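Local coordinates for protein TqaA (Penicillium aethiopicum, PDB 5DLK) that probably serves as the terminal condensation-like domain of a fungal nonribosomal peptide synthetase, closing the finished peptide chain into a macrocycle, at residues A[82-87]-A[195-200]; A[92-97]-A[200-205]; A[97-102]-A[113-118]; A[182-187]-A[311-316]; A[206-211]-A[321-326]. All coordinates share one frame; numbering follows the deposited sequence.

Interaction 1 of 5, residues A[82-87]-A[195-200]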
# COMPACT_ATOMS: atom_id res chain seq x y z
N ASP A 82 -24.75 -5.28 19.48
CA ASP A 82 -24.71 -3.85 19.76
C ASP A 82 -23.28 -3.35 19.98
O ASP A 82 -22.92 -2.27 19.53
CB ASP A 82 -25.56 -3.50 20.98
CG ASP A 82 -27.03 -3.32 20.64
OD1 ASP A 82 -27.35 -3.28 19.43
OD2 ASP A 82 -27.86 -3.21 21.57
N ARG A 83 -22.48 -4.15 20.67
CA ARG A 83 -21.10 -3.78 20.93
C ARG A 83 -20.29 -3.78 19.63
O ARG A 83 -19.43 -2.94 19.42
CB ARG A 83 -20.46 -4.72 21.95
CG ARG A 83 -19.09 -4.27 22.43
CD ARG A 83 -19.07 -4.12 23.94
NE ARG A 83 -19.44 -5.37 24.59
CZ ARG A 83 -19.65 -5.50 25.90
NH1 ARG A 83 -19.55 -4.44 26.69
NH2 ARG A 83 -19.99 -6.68 26.41
N LEU A 84 -20.57 -4.76 18.77
CA LEU A 84 -19.97 -4.80 17.45
C LEU A 84 -20.26 -3.51 16.69
O LEU A 84 -19.35 -2.88 16.14
CB LEU A 84 -20.49 -6.02 16.68
CG LEU A 84 -19.56 -6.69 15.68
CD1 LEU A 84 -18.24 -7.12 16.34
CD2 LEU A 84 -20.28 -7.88 15.06
N ARG A 85 -21.53 -3.10 16.67
CA ARG A 85 -21.95 -1.88 15.99
C ARG A 85 -21.25 -0.63 16.52
O ARG A 85 -20.77 0.20 15.75
CB ARG A 85 -23.46 -1.68 16.12
CG ARG A 85 -24.30 -2.61 15.28
CD ARG A 85 -25.79 -2.32 15.47
NE ARG A 85 -26.56 -3.44 14.95
CZ ARG A 85 -27.13 -4.37 15.70
NH1 ARG A 85 -27.07 -4.30 17.02
NH2 ARG A 85 -27.78 -5.37 15.12
N GLU A 86 -21.20 -0.48 17.84
CA GLU A 86 -20.60 0.70 18.45
C GLU A 86 -19.08 0.73 18.29
O GLU A 86 -18.46 1.79 18.35
CB GLU A 86 -20.95 0.79 19.93
CG GLU A 86 -22.44 0.82 20.21
CD GLU A 86 -22.79 0.32 21.60
OE1 GLU A 86 -21.90 0.30 22.47
OE2 GLU A 86 -23.96 -0.08 21.81
N THR A 87 -18.48 -0.45 18.11
CA THR A 87 -17.04 -0.53 17.92
C THR A 87 -16.64 0.07 16.56
O THR A 87 -15.62 0.76 16.45
CB THR A 87 -16.55 -1.98 18.03
OG1 THR A 87 -16.85 -2.48 19.34
CG2 THR A 87 -15.04 -2.08 17.79
N ALA A 195 -9.67 -4.52 20.50
CA ALA A 195 -9.46 -3.89 21.80
C ALA A 195 -10.65 -3.03 22.22
O ALA A 195 -11.03 -3.02 23.39
CB ALA A 195 -8.17 -3.05 21.79
N ILE A 196 -11.24 -2.32 21.26
CA ILE A 196 -12.39 -1.47 21.57
C ILE A 196 -13.60 -2.33 21.91
O ILE A 196 -14.31 -2.06 22.88
CB ILE A 196 -12.73 -0.53 20.40
CG1 ILE A 196 -11.63 0.52 20.24
CG2 ILE A 196 -14.08 0.13 20.63
CD1 ILE A 196 -11.74 1.33 18.97
N TYR A 197 -13.82 -3.38 21.12
CA TYR A 197 -14.88 -4.34 21.41
C TYR A 197 -14.65 -5.02 22.77
O TYR A 197 -15.59 -5.19 23.55
CB TYR A 197 -14.96 -5.39 20.30
CG TYR A 197 -16.03 -6.44 20.52
CD1 TYR A 197 -17.32 -6.25 20.04
CD2 TYR A 197 -15.75 -7.63 21.19
CE1 TYR A 197 -18.30 -7.21 20.23
CE2 TYR A 197 -16.72 -8.59 21.38
CZ TYR A 197 -18.00 -8.38 20.90
OH TYR A 197 -18.97 -9.33 21.09
N ASN A 198 -13.41 -5.41 23.04
CA ASN A 198 -13.06 -6.08 24.29
C ASN A 198 -12.99 -5.13 25.48
O ASN A 198 -12.68 -5.54 26.60
CB ASN A 198 -11.72 -6.80 24.16
CG ASN A 198 -11.77 -7.96 23.22
OD1 ASN A 198 -12.84 -8.49 22.92
ND2 ASN A 198 -10.60 -8.38 22.74
N GLN A 199 -13.25 -3.85 25.21
CA GLN A 199 -13.19 -2.79 26.20
C GLN A 199 -11.82 -2.72 26.89
O GLN A 199 -11.72 -2.59 28.11
CB GLN A 199 -14.30 -2.96 27.23
CG GLN A 199 -15.68 -2.83 26.60
CD GLN A 199 -16.80 -3.14 27.57
OE1 GLN A 199 -16.80 -4.17 28.25
NE2 GLN A 199 -17.78 -2.23 27.65
N THR A 200 -10.77 -2.82 26.08
CA THR A 200 -9.42 -2.52 26.53
C THR A 200 -9.07 -1.09 26.12
O THR A 200 -9.17 -0.74 24.94
CB THR A 200 -8.39 -3.49 25.93
OG1 THR A 200 -8.82 -4.84 26.15
CG2 THR A 200 -7.02 -3.27 26.56
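Thr87 holds the carbonyl oxygen of Arg83 twice: the hydroxyl OG1 donates to Arg83 O at 2.6 Å, and the backbone N of Thr87 makes the ordinary helical bond, the two coming from opposite faces of the carbonyl plane. With OG1 beside its own backbone N (chi1 -61°), Thr87 turns that hydroxyl to helix 186-197, where OG1 lies 3.4 Å from Tyr197 CA, while the methyl CG2 meets Ile196 CG2 at 3.7 Å. The Tyr197 ring reaches across to helix 81-94. Its CE1 comes to 3.6 Å from Leu84 N, which sits at the ring's edge near its plane, and the CD1 methyl of Leu84 touches the same CE1. Arg83 passes the ring with its aliphatic part, CG to Tyr197 CD1 at 3.6 Å, and then bends at chi2 and chi3. The guanidinium, turned 78° from the ring, stops beside the Gln199 amide without a hydrogen bond to it. Beyond the pair, the Tyr197 hydroxyl is bonded to Asn80 N, just ahead of helix 81-94, which anchors the hydroxyl end of the ring. Gln199, at positive phi, closes helix 186-197 in a Schellman motif. The whole is helix-to-helix packing between the helices that follow strands 67-75 and 169-177, neighbours in the five-stranded sheet of this condensation domain.

Interaction 2 of 5, residues A[92-97]-A[200-205]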
# COMPACT_ATOMS: atom_id res chain seq x y z
N VAL A 92 -13.78 4.54 13.91
CA VAL A 92 -13.75 5.68 13.01
C VAL A 92 -13.48 6.99 13.77
O VAL A 92 -12.75 7.86 13.29
CB VAL A 92 -15.04 5.77 12.21
CG1 VAL A 92 -15.07 7.01 11.34
CG2 VAL A 92 -15.19 4.51 11.35
N ASP A 93 -14.04 7.11 14.97
CA ASP A 93 -13.70 8.21 15.87
C ASP A 93 -12.18 8.32 16.09
O ASP A 93 -11.60 9.40 16.04
CB ASP A 93 -14.39 8.04 17.23
CG ASP A 93 -15.89 8.17 17.16
OD1 ASP A 93 -16.41 8.75 16.17
OD2 ASP A 93 -16.57 7.68 18.09
N ARG A 94 -11.55 7.18 16.34
CA ARG A 94 -10.14 7.13 16.69
C ARG A 94 -9.18 7.49 15.54
O ARG A 94 -8.16 8.14 15.77
CB ARG A 94 -9.79 5.73 17.22
CG ARG A 94 -8.32 5.52 17.56
CD ARG A 94 -8.11 4.17 18.21
NE ARG A 94 -6.71 3.84 18.45
CZ ARG A 94 -5.97 4.37 19.43
NH1 ARG A 94 -4.70 4.00 19.57
NH2 ARG A 94 -6.49 5.26 20.26
N HIS A 95 -9.50 7.07 14.31
CA HIS A 95 -8.55 7.24 13.19
C HIS A 95 -9.09 8.15 12.09
O HIS A 95 -9.97 7.76 11.33
CB HIS A 95 -8.21 5.88 12.57
CG HIS A 95 -7.56 4.93 13.53
ND1 HIS A 95 -6.25 5.06 13.93
CD2 HIS A 95 -8.03 3.81 14.13
CE1 HIS A 95 -5.94 4.07 14.75
NE2 HIS A 95 -7.00 3.30 14.89
N SER A 96 -8.55 9.36 11.97
CA SER A 96 -9.16 10.33 11.06
C SER A 96 -9.08 9.90 9.59
O SER A 96 -9.90 10.34 8.78
CB SER A 96 -8.53 11.71 11.25
OG SER A 96 -7.20 11.74 10.79
N ILE A 97 -8.12 9.04 9.24
CA ILE A 97 -8.05 8.56 7.86
C ILE A 97 -9.33 7.79 7.49
O ILE A 97 -9.75 7.81 6.34
CB ILE A 97 -6.80 7.67 7.62
CG1 ILE A 97 -6.61 7.39 6.12
CG2 ILE A 97 -6.91 6.35 8.37
CD1 ILE A 97 -6.49 8.63 5.29
N THR A 200 -10.77 -2.82 26.08
CA THR A 200 -9.42 -2.52 26.53
C THR A 200 -9.07 -1.09 26.12
O THR A 200 -9.17 -0.74 24.94
CB THR A 200 -8.39 -3.49 25.93
OG1 THR A 200 -8.82 -4.84 26.15
CG2 THR A 200 -7.02 -3.27 26.56
N PRO A 201 -8.71 -0.24 27.09
CA PRO A 201 -8.23 1.11 26.75
C PRO A 201 -7.03 1.08 25.81
O PRO A 201 -6.21 0.16 25.84
CB PRO A 201 -7.86 1.69 28.12
CG PRO A 201 -8.83 1.03 29.05
CD PRO A 201 -8.98 -0.38 28.53
N LEU A 202 -6.94 2.10 24.96
CA LEU A 202 -5.86 2.20 23.98
C LEU A 202 -5.08 3.49 24.17
O LEU A 202 -5.66 4.52 24.51
CB LEU A 202 -6.41 2.14 22.55
CG LEU A 202 -6.99 0.81 22.08
CD1 LEU A 202 -7.70 1.01 20.75
CD2 LEU A 202 -5.91 -0.24 21.95
N PRO A 203 -3.76 3.44 23.95
CA PRO A 203 -2.96 4.66 24.05
C PRO A 203 -3.34 5.64 22.95
O PRO A 203 -3.76 5.20 21.88
CB PRO A 203 -1.53 4.15 23.86
CG PRO A 203 -1.67 2.90 23.07
CD PRO A 203 -2.96 2.27 23.52
N PRO A 204 -3.23 6.95 23.21
CA PRO A 204 -3.46 7.90 22.12
C PRO A 204 -2.51 7.63 20.95
O PRO A 204 -1.46 7.01 21.11
CB PRO A 204 -3.20 9.27 22.77
CG PRO A 204 -2.54 8.97 24.09
CD PRO A 204 -3.02 7.62 24.51
N THR A 205 -2.91 8.08 19.77
CA THR A 205 -2.14 7.82 18.55
C THR A 205 -2.16 9.05 17.67
O THR A 205 -2.94 9.97 17.90
CB THR A 205 -2.71 6.61 17.78
OG1 THR A 205 -1.84 6.27 16.69
CG2 THR A 205 -4.10 6.94 17.26
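The Arg94 guanidinium is sandwiched between two aliphatic groups: Leu202 CB lies 3.7 Å above one face, toward the rim, and Thr205 CG2 sits 3.8 Å above the opposite face, over its centre. At the edge, Pro203 O takes a hydrogen bond from Arg94 NH1 at 2.8 Å (N-H...O angle 158°), with the oxygen only 5° out of the guanidinium plane and the donor almost in line with the C=O bond. Arg94 NH2 adds a second, weak bond to Pro203 O at 3.2 Å. The side chain runs straight out from CG to NE, CG being anti to the backbone N (chi1 177°), and this carries the flat head from the end of helix 81-94 over to the loop. Leu202 CD1 lies over the same face as CB, 3.8 Å from Arg94 NE. His95 rests a ring face on Arg94 CG, and its CE1 lies 4.2 Å from Thr205 CG2. Arg94 NE forms a salt bridge with Asp192 OD2 of helix 186-197, and His95 NE2 is bonded to that same oxygen. The positive charge is thus probably balanced by Asp192, while the proline-rich loop supplies one carbonyl at the edge and aliphatic carbon on both faces, which together fix the rotation of the head in a contact close to the surface.

Interaction 3 of 5, residues A[97-102]-A[113-118]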
# COMPACT_ATOMS: atom_id res chain seq x y z
N ILE A 97 -8.12 9.04 9.24
CA ILE A 97 -8.05 8.56 7.86
C ILE A 97 -9.33 7.79 7.49
O ILE A 97 -9.75 7.81 6.34
CB ILE A 97 -6.80 7.67 7.62
CG1 ILE A 97 -6.61 7.39 6.12
CG2 ILE A 97 -6.91 6.35 8.37
CD1 ILE A 97 -6.49 8.63 5.29
N LEU A 98 -9.96 7.15 8.47
CA LEU A 98 -11.18 6.38 8.22
C LEU A 98 -12.41 7.30 8.06
O LEU A 98 -13.46 6.87 7.58
CB LEU A 98 -11.42 5.35 9.34
CG LEU A 98 -10.32 4.32 9.63
CD1 LEU A 98 -10.71 3.34 10.73
CD2 LEU A 98 -9.91 3.57 8.36
N ARG A 99 -12.29 8.57 8.45
CA ARG A 99 -13.36 9.53 8.18
C ARG A 99 -12.94 10.54 7.14
O ARG A 99 -13.36 11.70 7.17
CB ARG A 99 -13.81 10.24 9.46
CG ARG A 99 -12.85 10.16 10.61
CD ARG A 99 -13.51 10.68 11.89
NE ARG A 99 -12.53 10.71 12.96
CZ ARG A 99 -11.74 11.75 13.21
NH1 ARG A 99 -11.86 12.85 12.48
NH2 ARG A 99 -10.86 11.68 14.18
N THR A 100 -12.08 10.11 6.22
CA THR A 100 -11.63 10.98 5.16
C THR A 100 -12.38 10.74 3.85
O THR A 100 -12.62 9.59 3.44
CB THR A 100 -10.09 10.81 4.95
OG1 THR A 100 -9.41 11.20 6.14
CG2 THR A 100 -9.61 11.67 3.83
N SER A 101 -12.72 11.84 3.19
CA SER A 101 -13.37 11.88 1.90
C SER A 101 -12.37 12.43 0.88
O SER A 101 -11.59 13.33 1.21
CB SER A 101 -14.64 12.75 2.01
OG SER A 101 -15.06 13.28 0.77
N PHE A 102 -12.38 11.89 -0.33
CA PHE A 102 -11.44 12.32 -1.36
C PHE A 102 -12.17 12.95 -2.52
O PHE A 102 -13.14 12.39 -3.03
CB PHE A 102 -10.60 11.14 -1.89
CG PHE A 102 -9.77 10.47 -0.85
CD1 PHE A 102 -10.31 9.49 -0.04
CD2 PHE A 102 -8.42 10.79 -0.70
CE1 PHE A 102 -9.54 8.87 0.94
CE2 PHE A 102 -7.65 10.18 0.26
CZ PHE A 102 -8.21 9.22 1.09
N VAL A 113 -10.82 15.70 5.82
CA VAL A 113 -10.97 14.97 7.06
C VAL A 113 -12.25 15.46 7.72
O VAL A 113 -12.39 16.63 8.02
CB VAL A 113 -9.78 15.19 8.00
CG1 VAL A 113 -9.91 14.31 9.23
CG2 VAL A 113 -8.45 14.90 7.27
N LEU A 114 -13.19 14.54 7.93
CA LEU A 114 -14.46 14.87 8.57
C LEU A 114 -14.44 14.58 10.07
O LEU A 114 -13.74 13.69 10.53
CB LEU A 114 -15.59 14.09 7.91
CG LEU A 114 -15.76 14.30 6.41
CD1 LEU A 114 -17.05 13.62 5.89
CD2 LEU A 114 -15.74 15.78 6.04
N ALA A 115 -15.23 15.35 10.82
CA ALA A 115 -15.48 15.07 12.22
C ALA A 115 -16.99 15.10 12.44
O ALA A 115 -17.75 15.39 11.50
CB ALA A 115 -14.77 16.08 13.13
N ASN A 116 -17.42 14.81 13.66
CA ASN A 116 -18.86 14.66 13.95
C ASN A 116 -19.51 13.73 12.94
O ASN A 116 -20.59 14.00 12.40
CB ASN A 116 -19.55 16.02 13.96
CG ASN A 116 -19.02 16.93 15.06
OD1 ASN A 116 -18.14 17.76 14.84
ND2 ASN A 116 -19.54 16.74 16.27
N LEU A 117 -18.81 12.63 12.67
CA LEU A 117 -19.21 11.68 11.65
C LEU A 117 -19.89 10.47 12.28
O LEU A 117 -19.25 9.68 12.97
CB LEU A 117 -18.00 11.22 10.82
CG LEU A 117 -18.39 10.46 9.56
CD1 LEU A 117 -19.08 11.39 8.58
CD2 LEU A 117 -17.19 9.80 8.92
N ASP A 118 -21.20 10.34 12.04
CA ASP A 118 -21.95 9.17 12.48
C ASP A 118 -21.69 7.98 11.57
O ASP A 118 -21.90 8.06 10.36
CB ASP A 118 -23.45 9.45 12.52
CG ASP A 118 -23.79 10.82 13.10
OD1 ASP A 118 -23.04 11.30 13.97
OD2 ASP A 118 -24.81 11.41 12.67
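Thr100 and Val113 face each other as an antiparallel non-hydrogen-bonded pair with CA atoms 4.5 Å apart, and one step further out the backbone N of Leu114 donates to Arg99 O at 2.9 Å (N-H...O angle 160°). The side chain of Arg99 then answers that bond. Its NH1 turns back to Leu114 O at 2.8 Å, with the oxygen 6° out of the guanidinium plane, so Leu114 is tied to Arg99 through both its N and its O. To do this the arginine takes a chi1 of 17°, well off a staggered position, and then runs extended from CG to NE, with CD passing 3.3 Å from Leu114 O. At the root of the side chain, Leu117 CD2 presses on Arg99 CB at 3.5 Å, and Leu114 CB lies 3.4 Å from Arg99 O. On the face of the sheet that carries Thr100 and Val113, Thr100 OG1 meets Val113 CG2 at 4.0 Å, though its polar partner is Ser96 O. This is the open end of the beta hairpin formed by strands 100-105 and 108-115, the second of them lying between 100-105 and 47-53 in a three-stranded antiparallel sheet. The guanidinium has further partners: NE and NH2 bond to Val92 O and Asp93 O at the end of helix 81-94, and NH1 also makes a salt bridge with Glu49 OE2 on strand 47-53. After strand 108-115 the chain turns at Asn116, whose phi is positive, and Leu117 is thereby brought back over Arg99.

Interaction 4 of 5, residues A[182-187]-A[311-316]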
# COMPACT_ATOMS: atom_id res chain seq x y z
N ASP A 182 -1.86 0.67 4.88
CA ASP A 182 -0.71 -0.03 4.29
C ASP A 182 -0.39 -1.29 5.07
O ASP A 182 -1.01 -1.58 6.10
CB ASP A 182 0.52 0.89 4.20
CG ASP A 182 0.90 1.49 5.53
OD1 ASP A 182 0.61 0.90 6.59
OD2 ASP A 182 1.54 2.57 5.52
N GLY A 183 0.57 -2.06 4.57
CA GLY A 183 0.88 -3.36 5.16
C GLY A 183 1.29 -3.27 6.61
O GLY A 183 0.99 -4.16 7.41
N VAL A 184 1.97 -2.18 6.97
CA VAL A 184 2.43 -1.98 8.34
C VAL A 184 1.28 -1.68 9.29
O VAL A 184 1.29 -2.16 10.43
CB VAL A 184 3.47 -0.82 8.42
CG1 VAL A 184 3.71 -0.39 9.87
CG2 VAL A 184 4.78 -1.25 7.77
N SER A 185 0.29 -0.91 8.85
CA SER A 185 -0.68 -0.38 9.80
C SER A 185 -2.05 -1.05 9.75
O SER A 185 -2.83 -0.92 10.69
CB SER A 185 -0.84 1.14 9.61
OG SER A 185 -1.40 1.49 8.35
N ILE A 186 -2.36 -1.80 8.69
CA ILE A 186 -3.64 -2.52 8.67
C ILE A 186 -3.81 -3.51 9.84
O ILE A 186 -4.94 -3.68 10.32
CB ILE A 186 -3.89 -3.24 7.30
CG1 ILE A 186 -5.34 -3.74 7.21
CG2 ILE A 186 -2.90 -4.37 7.03
CD1 ILE A 186 -6.36 -2.62 7.26
N PRO A 187 -2.72 -4.15 10.35
CA PRO A 187 -3.03 -4.99 11.51
C PRO A 187 -3.43 -4.18 12.74
O PRO A 187 -4.07 -4.73 13.64
CB PRO A 187 -1.71 -5.75 11.76
CG PRO A 187 -0.95 -5.64 10.46
CD PRO A 187 -1.30 -4.27 9.98
N ASN A 311 8.51 1.68 3.04
CA ASN A 311 7.36 1.76 3.94
C ASN A 311 7.07 3.19 4.43
O ASN A 311 5.96 3.47 4.91
CB ASN A 311 7.51 0.80 5.13
CG ASN A 311 8.73 1.10 6.00
OD1 ASN A 311 9.08 2.25 6.24
ND2 ASN A 311 9.37 0.04 6.48
N GLY A 312 8.03 4.10 4.26
CA GLY A 312 7.80 5.51 4.56
C GLY A 312 7.65 5.82 6.04
O GLY A 312 7.12 6.87 6.42
N ARG A 313 8.15 4.93 6.89
CA ARG A 313 7.97 5.09 8.33
C ARG A 313 9.30 5.24 9.04
O ARG A 313 9.47 4.80 10.18
CB ARG A 313 7.17 3.91 8.87
CG ARG A 313 5.84 3.82 8.12
CD ARG A 313 4.87 2.76 8.62
NE ARG A 313 4.01 3.30 9.66
CZ ARG A 313 2.73 3.63 9.54
NH1 ARG A 313 2.05 3.48 8.41
NH2 ARG A 313 2.12 4.12 10.60
N ASN A 314 10.24 5.86 8.36
CA ASN A 314 11.53 6.12 8.97
C ASN A 314 11.66 7.58 9.41
O ASN A 314 12.69 7.99 9.90
CB ASN A 314 12.65 5.72 8.02
CG ASN A 314 12.66 4.21 7.76
OD1 ASN A 314 13.20 3.45 8.56
ND2 ASN A 314 12.04 3.78 6.66
N LEU A 315 10.59 8.34 9.23
CA LEU A 315 10.52 9.70 9.78
C LEU A 315 10.47 9.69 11.30
O LEU A 315 9.69 8.95 11.90
CB LEU A 315 9.28 10.42 9.25
CG LEU A 315 9.39 11.22 7.96
CD1 LEU A 315 8.05 11.90 7.69
CD2 LEU A 315 10.49 12.26 8.05
N PRO A 316 11.28 10.53 11.94
CA PRO A 316 11.18 10.59 13.40
C PRO A 316 9.93 11.36 13.84
O PRO A 316 9.90 12.59 13.80
CB PRO A 316 12.46 11.31 13.82
CG PRO A 316 12.78 12.18 12.64
CD PRO A 316 12.34 11.42 11.42
O HOH W 1 4.10 1.55 5.45
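Asp182 and Arg313 form an ion pair, NH1 to OD2 at 3.1 Å. As a hydrogen bond it is weak, with an N-H...O angle of 128°, although OD2 lies near the guanidinium plane at its edge; the carboxylate is turned 77° from that plane. A bend at chi3 (89°) turns the arginine's NH1 to Asp182. Val184 and Arg313 run past each other in opposite directions, Val184 CG1 lying over one face of the guanidinium and 3.6 Å from Arg313 CD, and Ser185 CB stands near NH1. A water donates to Asp182 OD2, weakly, and to Asn311 O at 2.7 Å, so the two segments are bridged a second time. In the next shell, Ser185 N donates to Asp182 OD1 at 2.9 Å, almost in line with the C-O bond, making an Asx motif. Ser185 OG reaches the same atom at 2.7 Å from above the carboxylate plane. In segment 311-316, Asn311 OD1 accepts from Arg313 N at 2.9 Å, an Asx turn that sets the arginine's root. Further out, Thr327 N also donates to Asp182 OD2, and Arg313 NE bonds to Ile320 O; the link from NH2 to Leu323 O is modelled too short to be trusted in detail. Asp182 and Gly183 end the SHxxxDG form of the condensation-domain signature HHxxxDG, whose aspartate typically pairs with an arginine. Gly183 and Asn311 both bind the phosphopantetheine arm when it is present. The donors around the carboxylate hold it in place, and the pair ties the signature loop to the loop carrying Asn311, consistent with a role in shaping the arm's channel.

Interaction 5 of 5, residues A[206-211]-A[321-326]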
# COMPACT_ATOMS: atom_id res chain seq x y z
N SER A 206 -1.31 9.07 16.65
CA SER A 206 -1.34 10.15 15.67
C SER A 206 -2.15 9.71 14.47
O SER A 206 -2.46 8.53 14.32
CB SER A 206 0.08 10.54 15.24
OG SER A 206 0.84 10.90 16.37
N ASP A 207 -2.54 10.66 13.62
CA ASP A 207 -3.23 10.25 12.41
C ASP A 207 -2.39 10.54 11.18
O ASP A 207 -1.27 11.04 11.28
CB ASP A 207 -4.61 10.91 12.28
CG ASP A 207 -4.56 12.42 12.34
OD1 ASP A 207 -3.47 13.01 12.23
OD2 ASP A 207 -5.65 13.02 12.47
N PHE A 208 -2.94 10.21 10.01
CA PHE A 208 -2.21 10.37 8.77
C PHE A 208 -1.95 11.84 8.48
O PHE A 208 -0.89 12.20 7.97
CB PHE A 208 -2.98 9.70 7.63
CG PHE A 208 -2.23 9.70 6.33
CD1 PHE A 208 -1.04 9.00 6.21
CD2 PHE A 208 -2.72 10.41 5.25
CE1 PHE A 208 -0.34 9.02 5.02
CE2 PHE A 208 -2.04 10.42 4.05
CZ PHE A 208 -0.84 9.72 3.93
N ALA A 209 -2.89 12.72 8.81
CA ALA A 209 -2.66 14.15 8.59
C ALA A 209 -1.39 14.61 9.31
O ALA A 209 -0.64 15.43 8.78
CB ALA A 209 -3.87 14.97 9.05
N HIS A 210 -1.12 14.07 10.49
CA HIS A 210 0.06 14.48 11.26
C HIS A 210 1.38 14.00 10.63
O HIS A 210 2.43 14.61 10.80
CB HIS A 210 -0.05 13.98 12.70
CG HIS A 210 -1.25 14.50 13.42
ND1 HIS A 210 -1.92 13.78 14.38
CD2 HIS A 210 -1.92 15.67 13.29
CE1 HIS A 210 -2.94 14.48 14.83
NE2 HIS A 210 -2.97 15.63 14.18
N TYR A 211 1.31 12.89 9.91
CA TYR A 211 2.43 12.45 9.09
C TYR A 211 2.72 13.47 8.01
O TYR A 211 3.88 13.86 7.79
CB TYR A 211 2.10 11.08 8.49
CG TYR A 211 3.16 10.51 7.57
CD1 TYR A 211 4.26 9.85 8.08
CD2 TYR A 211 3.03 10.62 6.19
CE1 TYR A 211 5.22 9.30 7.23
CE2 TYR A 211 3.98 10.09 5.34
CZ TYR A 211 5.07 9.43 5.87
OH TYR A 211 6.02 8.89 5.03
N GLU A 321 5.28 4.29 13.99
CA GLU A 321 5.19 2.83 13.87
C GLU A 321 3.76 2.32 13.80
O GLU A 321 3.52 1.21 13.34
CB GLU A 321 5.91 2.18 15.07
CG GLU A 321 5.39 2.63 16.45
CD GLU A 321 5.99 3.96 16.92
OE1 GLU A 321 6.98 4.42 16.32
OE2 GLU A 321 5.46 4.55 17.89
N SER A 322 2.81 3.12 14.27
CA SER A 322 1.46 2.62 14.47
C SER A 322 0.33 3.49 13.88
O SER A 322 -0.82 3.06 13.87
CB SER A 322 1.21 2.42 15.97
OG SER A 322 1.29 3.65 16.67
N LEU A 323 0.64 4.69 13.40
CA LEU A 323 -0.42 5.55 12.87
C LEU A 323 -1.01 4.90 11.63
O LEU A 323 -0.29 4.28 10.83
CB LEU A 323 0.09 6.97 12.57
CG LEU A 323 1.10 7.24 11.45
CD1 LEU A 323 0.40 7.57 10.14
CD2 LEU A 323 2.01 8.40 11.86
N LEU A 324 -2.33 5.04 11.47
CA LEU A 324 -3.03 4.34 10.40
C LEU A 324 -3.14 5.20 9.15
O LEU A 324 -3.62 6.33 9.18
CB LEU A 324 -4.43 3.91 10.87
CG LEU A 324 -5.25 3.07 9.90
CD1 LEU A 324 -4.61 1.71 9.64
CD2 LEU A 324 -6.69 2.91 10.45
N GLY A 325 -2.69 4.64 8.03
CA GLY A 325 -2.76 5.36 6.77
C GLY A 325 -1.83 4.72 5.77
O GLY A 325 -1.22 3.70 6.06
N CYS A 326 -1.71 5.34 4.61
CA CYS A 326 -0.86 4.82 3.56
C CYS A 326 0.40 5.67 3.48
O CYS A 326 0.41 6.68 2.81
CB CYS A 326 -1.59 4.83 2.22
SG CYS A 326 -0.54 4.20 0.88
O HOH W 2 -4.58 7.13 12.79
O HOH W 3 -5.24 8.20 10.55
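The N-terminus of helix 208-218 lies against the loop that links strands 303-310 and 329-336, with Phe208 and Leu323 meeting at its first turn. Leu323 pushes in from the loop: its CB is 3.5 Å from Ser206 O, and CD1 reaches Tyr211 CB at 4.2 Å and comes up to the edge of the Phe208 ring. Phe208 has CG anti to its backbone N (chi1 -174°), which carries the ring to Gly325 and Cys326, CD1 4.1 Å from Gly325 CA and CE1 3.3 Å from Cys326 O. Gly325, at phi 162°, lets the backbone pass close to the ring. The loop leads from strand 303-310 into its neighbour 329-336, an outermost strand of the six-stranded sheet. Asp207 is the N-cap of the helix, its OD1 accepting from His210 N at 3.1 Å, and its OD2 is bonded to Ser96 OG. No direct hydrogen bond joins the two segments; waters do the work. One donates to Leu324 O at 2.8 Å and accepts from Phe208 N; a second donates to Ser206 O and takes a weak bond from Leu324 N. One turn into the helix, Tyr211 OH also bonds to Gly312 O.

In the fold
Interactions 3 and 5 are the buried contacts, interactions 1 and 4 are partly buried, and interaction 2 sits at the surface. Helix 81-94 serves interactions 1 and 2, which meet through Ala195, Ile196 and Leu202; its end also takes the arginine of interaction 3. The chemistry does not simply follow burial: mostly apolar helix packing in interaction 1, arginine edge bonds to backbone carbonyls in interactions 2 and 3, an ion pair in interaction 4, and aromatic and water-mediated contact in interaction 5. Interactions 4 and 5, with centres about 8 Å apart, both use the loop between strands 303-310 and 329-336, and interaction 4 alone holds residues that bind phosphopantetheine (Gly183 and Asn311). Ser96 to Asp207 joins interactions 2 and 5.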